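PDB 6CHU: citrate lyase subunit beta-like protein from Mycobacterium tuberculosis H37Rv, which is a magnesium-dependent lyase of the HpcH/HpaI aldolase family, linked to itaconate dissimilation and leucine catabolism and built as a homotrimer of TIM barrels. Local coordinates for residues G198-E201 with E202-A206; A188-D192 with I193-E197. One frame throughout, in Å; residues are numbered along the deposited sequence.

Contact 1: G198-E201 with E202-A206; sequences GLQE and EARDA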
loop_
_atom_site.group_PDB
_atom_site.type_symbol
_atom_site.label_atom_id
_atom_site.label_comp_id
_atom_site.label_asym_id
_atom_site.label_seq_id
_atom_site.Cartn_x
_atom_site.Cartn_y
_atom_site.Cartn_z
ATOM N N GLY A 198 22.150 -10.068 -5.382
ATOM C CA GLY A 198 20.774 -9.633 -5.218
ATOM C C GLY A 198 20.133 -10.178 -3.955
ATOM O O GLY A 198 19.378 -9.472 -3.276
ATOM N N LEU A 199 20.422 -11.440 -3.624
ATOM C CA LEU A 199 19.889 -12.024 -2.395
ATOM C C LEU A 199 20.428 -11.307 -1.167
ATOM O O LEU A 199 19.687 -11.053 -0.210
ATOM C CB LEU A 199 20.232 -13.507 -2.322
ATOM C CG LEU A 199 19.847 -14.206 -1.015
ATOM C CD1 LEU A 199 18.330 -14.201 -0.800
ATOM C CD2 LEU A 199 20.391 -15.624 -1.019
ATOM N N GLN A 200 21.720 -10.987 -1.171
ATOM C CA GLN A 200 22.298 -10.282 -0.034
ATOM C C GLN A 200 21.574 -8.965 0.215
ATOM O O GLN A 200 21.160 -8.676 1.344
ATOM C CB GLN A 200 23.789 -10.052 -0.262
ATOM C CG GLN A 200 24.527 -9.696 1.002
ATOM C CD GLN A 200 26.028 -9.820 0.848
ATOM O OE1 GLN A 200 26.534 -10.137 -0.233
ATOM N NE2 GLN A 200 26.752 -9.578 1.932
ATOM N N GLU A 201 21.384 -8.168 -0.844
ATOM C CA GLU A 201 20.713 -6.878 -0.708
ATOM C C GLU A 201 19.265 -7.049 -0.269
ATOM O O GLU A 201 18.750 -6.263 0.536
ATOM C CB GLU A 201 20.771 -6.120 -2.034
ATOM C CG GLU A 201 22.179 -5.865 -2.551
ATOM C CD GLU A 201 22.175 -5.070 -3.845
ATOM O OE1 GLU A 201 21.070 -4.758 -4.343
ATOM O OE2 GLU A 201 23.273 -4.758 -4.358
ATOM N N GLU A 202 18.593 -8.069 -0.811
ATOM C CA GLU A 202 17.194 -8.336 -0.510
ATOM C C GLU A 202 17.006 -8.780 0.937
ATOM O O GLU A 202 16.092 -8.310 1.628
ATOM C CB GLU A 202 16.691 -9.408 -1.474
ATOM C CG GLU A 202 15.194 -9.620 -1.544
ATOM C CD GLU A 202 14.836 -10.353 -2.822
ATOM O OE1 GLU A 202 14.978 -11.593 -2.856
ATOM O OE2 GLU A 202 14.474 -9.681 -3.806
ATOM N N ALA A 203 17.854 -9.697 1.408
ATOM C CA ALA A 203 17.733 -10.174 2.783
ATOM C C ALA A 203 18.178 -9.108 3.779
ATOM O O ALA A 203 17.601 -8.993 4.866
ATOM C CB ALA A 203 18.540 -11.459 2.967
ATOM N N ARG A 204 19.216 -8.328 3.441
ATOM C CA ARG A 204 19.552 -7.172 4.274
ATOM C C ARG A 204 18.371 -6.210 4.364
ATOM O O ARG A 204 18.036 -5.721 5.454
ATOM C CB ARG A 204 20.786 -6.451 3.727
ATOM C CG ARG A 204 22.098 -7.133 4.046
ATOM C CD ARG A 204 23.245 -6.261 3.540
ATOM N NE ARG A 204 24.550 -6.850 3.793
ATOM C CZ ARG A 204 25.665 -6.461 3.180
ATOM N NH1 ARG A 204 25.622 -5.491 2.276
ATOM N NH2 ARG A 204 26.820 -7.044 3.467
ATOM N N ASP A 205 17.732 -5.929 3.226
ATOM C CA ASP A 205 16.543 -5.082 3.215
ATOM C C ASP A 205 15.449 -5.663 4.102
ATOM O O ASP A 205 14.798 -4.939 4.866
ATOM C CB ASP A 205 16.019 -4.940 1.786
ATOM C CG ASP A 205 16.745 -3.881 0.976
ATOM O OD1 ASP A 205 17.737 -3.294 1.470
ATOM O OD2 ASP A 205 16.304 -3.633 -0.175
ATOM N N ALA A 206 15.232 -6.975 4.006
ATOM C CA ALA A 206 14.161 -7.609 4.760
ATOM C C ALA A 206 14.441 -7.551 6.259
ATOM O O ALA A 206 13.561 -7.189 7.048
ATOM C CB ALA A 206 13.980 -9.049 4.282
HETATM O O HOH W 1 25.465 -9.517 4.823
#
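Q200 and R204, one helical turn apart, run side by side and point the same way. The Q200 amide is turned 61° from the R204 guanidinium plane, and Q200 CG sits over one guanidinium face, offset toward its rim, 4.0 Å from R204 NE. Q200 NE2 comes over that same group to 3.0 Å from R204 NH2; since both atoms are donors, this approach is not a hydrogen bond. What reconciles them is a water that accepts from both side chains, from Q200 NE2 at 3.2 Å and from R204 NE at 3.0 Å. The two side chains start differently: Q200 CG lies anti to its own backbone N (chi1 -164°), whereas R204 CG lies beside its N and anti to the carbonyl carbon (chi1 -78°). R204 CG thereby passes 3.2 Å from Q200 O, the oxygen that also accepts R204 N. That bond is one of four successive i to i+4 backbone bonds here, from E202 N to G198 O through D205 N to E201 O. They belong to helix 196-209, which connects barrel strands 184-187 and 213-216 in a beta-alpha-beta unit of the TIM barrel. A203 touches T214 of strand 213-216, and L199 packs on V224 of helix 221-228. E202 is buried, and its carboxylate is held at both oxygens: R157 forms a salt bridge with OE2, and H190 ND1 is hydrogen-bonded to OE1. D205 CG stands 3.1 Å from E201 O, and its carboxylate turns outward to a salt bridge with R158 of the second subunit.

Contact 2: A188-D192 with I193-E197; sequences AVHLD and ILDVE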
loop_
_atom_site.group_PDB
_atom_site.type_symbol
_atom_site.label_atom_id
_atom_site.label_comp_id
_atom_site.label_asym_id
_atom_site.label_seq_id
_atom_site.Cartn_x
_atom_site.Cartn_y
_atom_site.Cartn_z
ATOM N N ALA A 188 9.833 -13.315 0.633
ATOM C CA ALA A 188 9.698 -14.184 -0.530
ATOM C C ALA A 188 11.052 -14.724 -1.009
ATOM O O ALA A 188 12.119 -14.137 -0.782
ATOM C CB ALA A 188 9.021 -13.435 -1.684
ATOM N N VAL A 189 10.978 -15.850 -1.728
ATOM C CA VAL A 189 12.168 -16.532 -2.220
ATOM C C VAL A 189 12.817 -15.736 -3.340
ATOM O O VAL A 189 12.162 -15.006 -4.092
ATOM C CB VAL A 189 11.827 -17.953 -2.702
ATOM C CG1 VAL A 189 11.313 -18.807 -1.561
ATOM C CG2 VAL A 189 10.825 -17.916 -3.850
ATOM N N HIS A 190 14.127 -15.905 -3.466
ATOM C CA HIS A 190 14.925 -15.294 -4.521
ATOM C C HIS A 190 15.184 -16.390 -5.543
ATOM O O HIS A 190 16.058 -17.230 -5.335
ATOM C CB HIS A 190 16.220 -14.745 -3.935
ATOM C CG HIS A 190 16.911 -13.757 -4.818
ATOM N ND1 HIS A 190 16.590 -12.417 -4.825
ATOM C CD2 HIS A 190 17.916 -13.912 -5.711
ATOM C CE1 HIS A 190 17.367 -11.788 -5.690
ATOM N NE2 HIS A 190 18.174 -12.674 -6.247
ATOM N N LEU A 191 14.422 -16.390 -6.645
ATOM C CA LEU A 191 14.493 -17.516 -7.574
ATOM C C LEU A 191 15.817 -17.587 -8.322
ATOM O O LEU A 191 16.202 -18.676 -8.768
ATOM C CB LEU A 191 13.342 -17.460 -8.579
ATOM C CG LEU A 191 11.953 -17.788 -8.018
ATOM C CD1 LEU A 191 10.992 -17.949 -9.170
ATOM C CD2 LEU A 191 11.962 -19.056 -7.178
ATOM N N ASP A 192 16.522 -16.464 -8.466
ATOM C CA ASP A 192 17.805 -16.447 -9.172
ATOM C C ASP A 192 18.885 -16.904 -8.199
ATOM O O ASP A 192 19.512 -16.097 -7.507
ATOM C CB ASP A 192 18.103 -15.060 -9.735
ATOM C CG ASP A 192 19.285 -15.058 -10.694
ATOM O OD1 ASP A 192 20.013 -16.069 -10.758
ATOM O OD2 ASP A 192 19.493 -14.043 -11.384
ATOM N N ILE A 193 19.135 -18.218 -8.192
ATOM C CA ILE A 193 19.960 -18.838 -7.153
ATOM C C ILE A 193 21.384 -18.292 -7.182
ATOM O O ILE A 193 21.975 -17.994 -6.138
ATOM C CB ILE A 193 19.952 -20.369 -7.312
ATOM C CG1 ILE A 193 18.555 -20.917 -7.045
ATOM C CG2 ILE A 193 20.995 -21.007 -6.404
ATOM C CD1 ILE A 193 18.436 -22.410 -7.303
ATOM N N LEU A 194 21.972 -18.195 -8.373
ATOM C CA LEU A 194 23.351 -17.737 -8.476
ATOM C C LEU A 194 23.492 -16.236 -8.253
ATOM O O LEU A 194 24.627 -15.755 -8.129
ATOM C CB LEU A 194 23.938 -18.123 -9.840
ATOM C CG LEU A 194 24.008 -19.628 -10.111
ATOM C CD1 LEU A 194 24.592 -19.887 -11.493
ATOM C CD2 LEU A 194 24.840 -20.316 -9.042
ATOM N N ASP A 195 22.383 -15.494 -8.212
ATOM C CA ASP A 195 22.393 -14.059 -7.914
ATOM C C ASP A 195 22.540 -13.853 -6.403
ATOM O O ASP A 195 21.606 -13.480 -5.688
ATOM C CB ASP A 195 21.127 -13.396 -8.440
ATOM C CG ASP A 195 21.060 -11.914 -8.111
ATOM O OD1 ASP A 195 22.132 -11.269 -8.023
ATOM O OD2 ASP A 195 19.934 -11.407 -7.912
ATOM N N VAL A 196 23.752 -14.116 -5.915
ATOM C CA VAL A 196 24.026 -13.956 -4.490
ATOM C C VAL A 196 24.035 -12.479 -4.110
ATOM O O VAL A 196 23.600 -12.102 -3.013
ATOM C CB VAL A 196 25.356 -14.650 -4.134
ATOM C CG1 VAL A 196 25.809 -14.279 -2.727
ATOM C CG2 VAL A 196 25.211 -16.155 -4.270
ATOM N N GLU A 197 24.529 -11.620 -5.007
ATOM C CA GLU A 197 24.505 -10.182 -4.744
ATOM C C GLU A 197 23.081 -9.689 -4.499
ATOM O O GLU A 197 22.807 -8.988 -3.512
ATOM C CB GLU A 197 25.148 -9.428 -5.913
ATOM C CG GLU A 197 25.115 -7.916 -5.786
ATOM C CD GLU A 197 25.631 -7.211 -7.031
ATOM O OE1 GLU A 197 25.606 -7.823 -8.121
ATOM O OE2 GLU A 197 26.065 -6.043 -6.921
#
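H190 and D195 meet through a His-carboxylate hydrogen bond: H190 NE2 donates to D195 OD2 over 2.7 Å, with an N-H...O angle of 155°. The acceptor lies almost in the imidazole plane, but the donor approaches from above the carboxylate plane, 41° out, as the two side chains cross at about a right angle. D195 CG is anti to its backbone N, which sends the carboxylate to the ring edge. Both ring nitrogens of H190 are engaged, because ND1 is bonded to E202. A ring held between two carboxylates would be expected to favour the doubly protonated, positively charged form.

D195 divides its own oxygens: OD2 takes the histidine, and OD1 accepts from G198 N in the first turn of helix 196-209. Its backbone N donates to D192 O at 3.0 Å, closing a type I beta turn from D192 to D195; this donor stands well above the carbonyl plane, and the N-H...O angle is a bent 139°. D192 CG also packs against D195 CB at 3.4 Å. Their OD2 atoms remain 4.4 Å from one another, close for like charges, and the H190 ring may offset part of that repulsion. H190 O, for its part, accepts from Q221 NE2. L191 makes backbone hydrogen bonds to the third subunit, and L191, D192 and I193 pack on it. The segment is thus a type I turn followed by an aspartate N-cap, on the beta-alpha connection after strand 184-187 of the TIM barrel.

How the contacts relate
Contact 2 starts helix 196-209 and contact 1 continues it, their centres about 9 Å apart. H190 joins them: one face of its ring lies against the backbone at G198 and L199, and it is hydrogen-bonded to E202. Both are partly buried: L199, E202 and A203 are buried in contact 1 with E201 and R204 exposed, and H190 and L191 in contact 2 with L194 exposed. D205 of contact 1 reaches the second subunit, the turn of contact 2 the third. Regular i to i+4 bonds and a water carry contact 1, away from the annotated sites; a histidine-carboxylate hydrogen bond, a side-chain cap and a turn carry contact 2, where the side chain of L191 is about 8 Å from the magnesium ion.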